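Local coordinates for iron-only hydrogenase system regulator (Thermotoga maritima, PDB 2NZC), which is of unknown function but probably acts as a small ACT-like regulator of the iron-only hydrogenase system, at residues R22-L27 against G70-V75; T11-D16 against G74-T79; L36-Y41 against I51-K56. One frame throughout, in Å; residues are numbered along the deposited sequence.

Overall arrangement
Contacts 2 and 3 are antiparallel strand pairs of one four-stranded sheet, and contact 1 lies on its helical side. Ile12 and Ile51, hydrogen-bonded through their backbones, tie contact 2 to contact 3, which is the more buried of the two; contact 2 is partly exposed along the outer strand 75-81. Contact 1, near the surface, packs helix 18-30 against the loop that leads into that strand, and shares Gly74 and Val75 with contact 2. Its chemistry is apolar, whereas the strand pairs rest on backbone hydrogen bonds with side-chain packing on both faces. Residues of contacts 2 and 3 also meet the second subunit.

Contact 1. Residues R22-L27 against G70-V75; sequences RQVNEL and GQISGV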
# COMPACT_ATOMS: atom_id res chain seq x y z
N ARG D 22 -10.86 12.88 -11.03
CA ARG D 22 -11.96 12.18 -11.71
C ARG D 22 -11.47 11.46 -12.97
O ARG D 22 -11.74 10.28 -13.16
CB ARG D 22 -13.10 13.15 -12.03
CG ARG D 22 -14.28 12.54 -12.80
CD ARG D 22 -15.49 13.48 -12.87
NE ARG D 22 -15.20 14.74 -13.56
CZ ARG D 22 -15.32 15.95 -13.01
NH1 ARG D 22 -15.02 17.03 -13.72
NH2 ARG D 22 -15.74 16.10 -11.76
N GLN D 23 -10.72 12.17 -13.81
CA GLN D 23 -10.19 11.60 -15.05
C GLN D 23 -9.20 10.46 -14.83
O GLN D 23 -9.27 9.46 -15.52
CB GLN D 23 -9.54 12.67 -15.91
CG GLN D 23 -10.49 13.68 -16.52
CD GLN D 23 -9.74 14.92 -16.90
OE1 GLN D 23 -8.94 15.42 -16.11
NE2 GLN D 23 -9.99 15.43 -18.10
N VAL D 24 -8.28 10.62 -13.88
CA VAL D 24 -7.37 9.53 -13.52
C VAL D 24 -8.16 8.29 -13.07
O VAL D 24 -7.89 7.17 -13.53
CB VAL D 24 -6.31 9.94 -12.44
CG1 VAL D 24 -5.48 8.74 -11.97
CG2 VAL D 24 -5.39 11.01 -12.98
N ASN D 25 -9.15 8.50 -12.19
CA ASN D 25 -9.98 7.40 -11.70
C ASN D 25 -10.78 6.70 -12.79
O ASN D 25 -10.91 5.49 -12.78
CB ASN D 25 -10.94 7.87 -10.59
CG ASN D 25 -10.24 8.06 -9.28
OD1 ASN D 25 -9.30 7.34 -8.95
ND2 ASN D 25 -10.69 9.05 -8.52
N GLU D 26 -11.32 7.46 -13.73
CA GLU D 26 -12.07 6.85 -14.82
C GLU D 26 -11.15 5.97 -15.67
O GLU D 26 -11.54 4.87 -16.07
CB GLU D 26 -12.76 7.92 -15.66
CG GLU D 26 -13.90 8.61 -14.90
CD GLU D 26 -14.54 9.74 -15.67
OE1 GLU D 26 -14.06 10.05 -16.79
OE2 GLU D 26 -15.53 10.32 -15.16
N LEU D 27 -9.95 6.46 -15.93
CA LEU D 27 -8.94 5.75 -16.69
C LEU D 27 -8.49 4.44 -16.05
O LEU D 27 -8.47 3.39 -16.72
CB LEU D 27 -7.72 6.65 -16.90
CG LEU D 27 -6.95 6.46 -18.20
CD1 LEU D 27 -7.89 6.33 -19.39
CD2 LEU D 27 -6.03 7.66 -18.36
N GLY D 70 -0.90 10.83 -19.49
CA GLY D 70 -0.11 11.99 -19.87
C GLY D 70 -0.88 13.07 -20.61
O GLY D 70 -0.38 14.19 -20.78
N GLN D 71 -2.08 12.74 -21.06
CA GLN D 71 -2.96 13.70 -21.71
C GLN D 71 -3.90 14.36 -20.69
O GLN D 71 -4.74 15.17 -21.05
CB GLN D 71 -3.76 13.04 -22.84
CG GLN D 71 -2.91 12.57 -24.04
CD GLN D 71 -3.73 12.27 -25.31
OE1 GLN D 71 -3.31 11.47 -26.16
NE2 GLN D 71 -4.87 12.94 -25.46
N ILE D 72 -3.78 14.00 -19.41
CA ILE D 72 -4.61 14.61 -18.36
C ILE D 72 -3.89 15.77 -17.67
O ILE D 72 -2.80 15.59 -17.12
CB ILE D 72 -5.08 13.61 -17.29
CG1 ILE D 72 -5.91 12.49 -17.93
CG2 ILE D 72 -5.90 14.32 -16.21
CD1 ILE D 72 -6.22 11.33 -17.00
N SER D 73 -4.51 16.95 -17.71
CA SER D 73 -3.98 18.16 -17.08
C SER D 73 -3.74 18.00 -15.58
O SER D 73 -4.61 17.54 -14.84
CB SER D 73 -4.92 19.36 -17.33
OG SER D 73 -4.39 20.57 -16.80
N GLY D 74 -2.53 18.36 -15.15
CA GLY D 74 -2.14 18.26 -13.74
C GLY D 74 -1.73 16.87 -13.30
O GLY D 74 -1.80 16.54 -12.11
N VAL D 75 -1.30 16.04 -14.25
CA VAL D 75 -0.88 14.68 -13.94
C VAL D 75 0.50 14.43 -14.50
O VAL D 75 0.75 14.66 -15.68
CB VAL D 75 -1.87 13.61 -14.51
CG1 VAL D 75 -1.30 12.20 -14.37
CG2 VAL D 75 -3.23 13.70 -13.81
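Ile72 lies against one side of helix 18-30, where Gln23, Val24 and Leu27 receive it, in a helix-to-loop contact of the ACT-like alpha-beta sandwich. The loop connects helix 59-69 to strand 75-81, and a type II beta turn from Ile72 to Val75 redirects the chain into the strand. The positive phi of Gly74, 81°, suits glycine at that turn.

Ile72 does most of the touching. Its CG1 is anti to the carbonyl carbon (chi1 -60°) and chi2 is extended, which carries CD1 to the helix. There CD1 lies 3.7 Å from CB of Gln23 and 3.9 Å from CD2 of Leu27, the isoleucine running antiparallel alongside both side chains. It crosses Val24 at about a right angle, CD1 coming to 4.1 Å from CG2. The branch CG2 of Ile72 lies 4.0 Å from CB of Gln23. A branched aliphatic residue suits the place because the long CG1-CD1 arm reaches in among Gln23, Val24 and Leu27 while CG2 adds a second contact on Gln23; an alanine here would probably leave Leu27 CD2 and Val24 CG2 without their shared partner and open a gap beside the helix.

Leu27 also leans on Leu65 and Leu69 of helix 59-69, so both helices and the loop meet in one apolar cluster. Gln23, at the more exposed margin, covers Ile72 with its CB methylene. Deeper in, compact valines are consistent with the close approach here: CG2 of Val24 meets CG2 of Val75 at 3.5 Å.

Contact 2. Residues T11-D16 against G74-T79; sequences TIVVED and GVRVKT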
# COMPACT_ATOMS: atom_id res chain seq x y z
N THR D 11 4.19 5.29 -11.35
CA THR D 11 3.97 6.31 -10.34
C THR D 11 3.30 7.51 -10.99
O THR D 11 3.80 8.06 -12.01
CB THR D 11 5.27 6.76 -9.73
OG1 THR D 11 6.08 7.29 -10.78
CG2 THR D 11 5.98 5.57 -9.15
N ILE D 12 2.18 7.90 -10.41
CA ILE D 12 1.38 9.01 -10.88
C ILE D 12 1.36 10.06 -9.78
O ILE D 12 1.07 9.75 -8.62
CB ILE D 12 -0.07 8.55 -11.13
CG1 ILE D 12 -0.11 7.36 -12.12
CG2 ILE D 12 -0.94 9.69 -11.62
CD1 ILE D 12 -1.39 6.62 -12.10
N VAL D 13 1.66 11.30 -10.13
CA VAL D 13 1.49 12.42 -9.22
C VAL D 13 0.38 13.33 -9.77
O VAL D 13 0.50 13.89 -10.87
CB VAL D 13 2.82 13.20 -9.02
CG1 VAL D 13 2.61 14.42 -8.15
CG2 VAL D 13 3.88 12.26 -8.39
N VAL D 14 -0.70 13.46 -9.00
CA VAL D 14 -1.88 14.22 -9.41
C VAL D 14 -2.08 15.48 -8.57
O VAL D 14 -1.95 15.43 -7.36
CB VAL D 14 -3.17 13.38 -9.27
CG1 VAL D 14 -4.32 14.01 -10.10
CG2 VAL D 14 -2.96 11.97 -9.68
N GLU D 15 -2.43 16.60 -9.20
CA GLU D 15 -2.92 17.78 -8.46
C GLU D 15 -4.35 17.47 -8.00
O GLU D 15 -5.20 17.11 -8.81
CB GLU D 15 -2.84 19.04 -9.32
CG GLU D 15 -1.49 19.13 -10.05
CD GLU D 15 -1.21 20.47 -10.70
OE1 GLU D 15 -2.15 21.18 -11.15
OE2 GLU D 15 -0.01 20.81 -10.77
N ASP D 16 -4.59 17.57 -6.69
CA ASP D 16 -5.74 16.91 -6.05
C ASP D 16 -7.04 17.69 -6.17
O ASP D 16 -7.87 17.70 -5.24
CB ASP D 16 -5.46 16.59 -4.56
CG ASP D 16 -6.02 15.21 -4.11
OD1 ASP D 16 -6.33 14.36 -4.99
OD2 ASP D 16 -6.11 14.98 -2.87
N GLY D 74 -2.53 18.36 -15.15
CA GLY D 74 -2.14 18.26 -13.74
C GLY D 74 -1.73 16.87 -13.30
O GLY D 74 -1.80 16.54 -12.11
N VAL D 75 -1.30 16.04 -14.25
CA VAL D 75 -0.88 14.68 -13.94
C VAL D 75 0.50 14.43 -14.50
O VAL D 75 0.75 14.66 -15.68
CB VAL D 75 -1.87 13.61 -14.51
CG1 VAL D 75 -1.30 12.20 -14.37
CG2 VAL D 75 -3.23 13.70 -13.81
N ARG D 76 1.42 13.97 -13.65
CA ARG D 76 2.71 13.49 -14.14
C ARG D 76 2.82 12.02 -13.90
O ARG D 76 2.51 11.55 -12.79
CB ARG D 76 3.88 14.17 -13.43
CG ARG D 76 3.94 15.67 -13.56
CD ARG D 76 5.33 16.17 -13.18
NE ARG D 76 5.92 15.38 -12.09
CZ ARG D 76 5.86 15.72 -10.80
NH1 ARG D 76 6.42 14.93 -9.89
NH2 ARG D 76 5.24 16.83 -10.42
N VAL D 77 3.30 11.29 -14.89
CA VAL D 77 3.42 9.85 -14.73
C VAL D 77 4.79 9.33 -15.14
O VAL D 77 5.41 9.84 -16.07
CB VAL D 77 2.25 9.10 -15.42
CG1 VAL D 77 2.19 9.45 -16.87
CG2 VAL D 77 2.34 7.56 -15.16
N LYS D 78 5.26 8.33 -14.42
CA LYS D 78 6.52 7.70 -14.74
C LYS D 78 6.25 6.21 -14.82
O LYS D 78 5.72 5.61 -13.87
CB LYS D 78 7.56 8.01 -13.67
CG LYS D 78 8.97 7.50 -13.94
CD LYS D 78 9.73 8.46 -14.88
CE LYS D 78 11.20 8.59 -14.48
NZ LYS D 78 12.17 8.13 -15.52
N THR D 79 6.59 5.63 -15.96
CA THR D 79 6.33 4.21 -16.18
C THR D 79 7.64 3.47 -16.32
O THR D 79 8.49 3.87 -17.11
CB THR D 79 5.46 4.00 -17.44
OG1 THR D 79 4.18 4.63 -17.26
CG2 THR D 79 5.27 2.51 -17.71
O HOH W 1 5.17 10.12 -11.14
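Thr11 to Glu15 run antiparallel to Gly74 to Lys78, the pairing of the first and last strands of the ferredoxin-like (beta-alpha-beta-beta-alpha-beta) ACT-type fold, in which a central strand meets the one outermost within the chain. The segment axes approach to 4.7 Å at 176°.

Backbone hydrogen bonds set the register. Thr11 and Lys78 bond reciprocally, as do Val13 and Arg76; in the second pair Val13 N reaches Arg76 O at 2.8 Å. Beyond them Glu15 N binds Gly74 O at 3.0 Å, extending the ladder to the turn. Ile12 with Val77 and Val14 with Val75 are non-hydrogen-bonded pairs. Water 1 donates to Thr11 O at 2.6 Å and weakly to Arg76 O, bridging two carbonyls that already accept backbone bonds.

Apolar contacts fill the face bearing Ile12, Val14, Val75 and Val77, whose beta-branched side chains favour extended backbone. Val75 divides its methyls: CG1 meets Ile12 CG2 at 3.7 Å, and CG2 lies beside Val14 CG1 at 3.9 Å. Ile12 CG1 lies against Val77 CG2, the two side chains pointing the same way.

The other face carries Thr11, Val13, Arg76 and Lys78, a mix of apolar and polar side chains. Arg76 bends at chi3 (-36°), which lays its guanidinium beside Val13, with Val13 CB 4.0 Å above one face, toward the rim. Its NH1 binds Leu82 O of the second subunit. Thr11 OG1 comes to 3.3 Å from Lys78 CB. At the strand end, Glu15 is salt-bridged to Arg17.

On the Ile12 face, Val14 meets Ala20 of helix 18-30, and Ile12 and Val77 meet Leu69 of helix 59-69. Strand 48-57 flanks 11-16, bonding Ile12 to Ile51, and the Val13 face packs on the second subunit.

Contact 3. Residues L36-Y41 against I51-K56; sequences LLRVGY and IFLVLK
The beta hairpin of strands 35-43 and 48-57 is joined here, and a classic beta bulge marks one end, where Leu36 and Leu37 both face Val54. Leu36 N donates to Val54 O at 2.7 Å and Leu37 N adds a weak bond to the same oxygen, so one carbonyl holds two successive amides. Val54 N returns to Leu37 O at 3.1 Å, its donor tilted 26° from the carbonyl plane. Past the bulge the pairing is regular: Val39 and Phe52 bond reciprocally, both donors in the carbonyl planes, with Phe52 N to Val39 O at 2.8 Å.

On the face of Arg38, Leu53 and Ile51, CG of the arginine lies opposite the backbone N (chi1 176°) and the chain then runs extended to NE. Its methylenes run alongside Leu53, CG touching Leu53 CD2 at 3.7 Å, and CG also meets Ile51 CG2 at 3.9 Å. A long chain fits because its aliphatic part covers hydrophobic neighbours while NH2 probably hydrogen-bonds to Asn25 OD1 of helix 18-30.

The opposite face is apolar. Val39 CB comes in the plane of the Phe52 ring, at its edge, 3.9 Å from CD2, and Leu37 CB meets Val54 CB across the strands at 4.1 Å. At the bulge Leu36 CD1 packs on Lys56 CB at 3.7 Å, while Lys56 NZ is salt-bridged to Glu45 of the second subunit.

Strand 6-15 borders 51-56 on its other side, and helix 18-30 covers Ile51 and Leu53 through Val24 and Leu28. Phe52 stacks on Phe52 of the second subunit, while residues 38-40 continue the sheet antiparallel into the third.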
# COMPACT_ATOMS: atom_id res chain seq x y z
N LEU D 36 -2.43 -4.94 -10.54
CA LEU D 36 -2.31 -5.91 -9.44
C LEU D 36 -2.26 -5.25 -8.08
O LEU D 36 -2.42 -5.91 -7.05
CB LEU D 36 -1.08 -6.80 -9.63
CG LEU D 36 -1.01 -7.53 -10.96
CD1 LEU D 36 0.33 -8.31 -11.03
CD2 LEU D 36 -2.18 -8.46 -11.08
N LEU D 37 -1.97 -3.95 -8.07
CA LEU D 37 -1.80 -3.23 -6.82
C LEU D 37 -2.00 -1.76 -7.08
O LEU D 37 -1.51 -1.23 -8.09
CB LEU D 37 -0.39 -3.49 -6.22
CG LEU D 37 -0.09 -2.72 -4.92
CD1 LEU D 37 -1.05 -3.18 -3.79
CD2 LEU D 37 1.39 -2.80 -4.44
N ARG D 38 -2.76 -1.11 -6.20
CA ARG D 38 -2.91 0.36 -6.30
C ARG D 38 -2.78 0.94 -4.89
O ARG D 38 -3.45 0.46 -3.95
CB ARG D 38 -4.27 0.75 -6.91
CG ARG D 38 -4.52 2.30 -6.95
CD ARG D 38 -5.77 2.62 -7.81
NE ARG D 38 -6.14 4.05 -7.77
CZ ARG D 38 -7.23 4.57 -8.36
NH1 ARG D 38 -8.07 3.79 -9.04
NH2 ARG D 38 -7.50 5.86 -8.24
N VAL D 39 -1.90 1.92 -4.75
CA VAL D 39 -1.74 2.65 -3.46
C VAL D 39 -1.91 4.13 -3.75
O VAL D 39 -1.21 4.68 -4.59
CB VAL D 39 -0.35 2.43 -2.90
CG1 VAL D 39 -0.19 3.13 -1.51
CG2 VAL D 39 -0.03 0.94 -2.85
N GLY D 40 -2.83 4.75 -3.03
CA GLY D 40 -3.12 6.18 -3.12
C GLY D 40 -2.76 6.85 -1.81
O GLY D 40 -3.20 6.44 -0.76
N TYR D 41 -1.90 7.86 -1.89
CA TYR D 41 -1.43 8.59 -0.73
C TYR D 41 -1.55 10.09 -1.00
O TYR D 41 -0.71 10.65 -1.74
CB TYR D 41 0.04 8.21 -0.43
CG TYR D 41 0.66 8.96 0.72
CD1 TYR D 41 0.45 8.55 2.06
CD2 TYR D 41 1.46 10.08 0.49
CE1 TYR D 41 1.02 9.26 3.12
CE2 TYR D 41 2.02 10.83 1.58
CZ TYR D 41 1.81 10.39 2.86
OH TYR D 41 2.33 11.07 3.93
N ILE D 51 -0.04 8.17 -6.55
CA ILE D 51 -0.63 6.83 -6.79
C ILE D 51 0.48 5.94 -7.33
O ILE D 51 1.20 6.33 -8.28
CB ILE D 51 -1.80 6.84 -7.83
CG1 ILE D 51 -2.92 7.75 -7.40
CG2 ILE D 51 -2.39 5.42 -8.01
CD1 ILE D 51 -3.89 8.20 -8.56
N PHE D 52 0.64 4.77 -6.71
CA PHE D 52 1.57 3.76 -7.16
C PHE D 52 0.74 2.63 -7.72
O PHE D 52 -0.25 2.22 -7.08
CB PHE D 52 2.37 3.16 -5.99
CG PHE D 52 3.19 4.16 -5.21
CD1 PHE D 52 4.39 4.64 -5.71
CD2 PHE D 52 2.83 4.51 -3.91
CE1 PHE D 52 5.18 5.51 -4.96
CE2 PHE D 52 3.62 5.39 -3.17
CZ PHE D 52 4.78 5.87 -3.69
N LEU D 53 1.15 2.11 -8.88
CA LEU D 53 0.49 0.94 -9.51
C LEU D 53 1.53 -0.11 -9.88
O LEU D 53 2.67 0.23 -10.28
CB LEU D 53 -0.22 1.38 -10.83
CG LEU D 53 -1.26 2.51 -10.76
CD1 LEU D 53 -1.76 2.80 -12.14
CD2 LEU D 53 -2.46 2.06 -9.96
N VAL D 54 1.16 -1.37 -9.71
CA VAL D 54 1.87 -2.50 -10.31
C VAL D 54 0.89 -3.11 -11.32
O VAL D 54 -0.27 -3.36 -10.98
CB VAL D 54 2.29 -3.58 -9.26
CG1 VAL D 54 3.05 -4.74 -9.98
CG2 VAL D 54 3.20 -2.94 -8.20
N LEU D 55 1.35 -3.32 -12.56
CA LEU D 55 0.52 -3.96 -13.57
C LEU D 55 1.28 -5.14 -14.06
O LEU D 55 2.51 -5.15 -14.02
CB LEU D 55 0.27 -3.02 -14.76
CG LEU D 55 -0.71 -1.87 -14.49
CD1 LEU D 55 0.03 -0.63 -14.07
CD2 LEU D 55 -1.55 -1.65 -15.73
N LYS D 56 0.55 -6.16 -14.50
CA LYS D 56 1.17 -7.19 -15.33
C LYS D 56 0.38 -7.19 -16.63
O LYS D 56 -0.78 -7.57 -16.66
CB LYS D 56 1.14 -8.56 -14.66
CG LYS D 56 2.00 -9.59 -15.41
CD LYS D 56 1.86 -10.96 -14.82
CE LYS D 56 2.59 -11.99 -15.66
NZ LYS D 56 1.96 -13.32 -15.47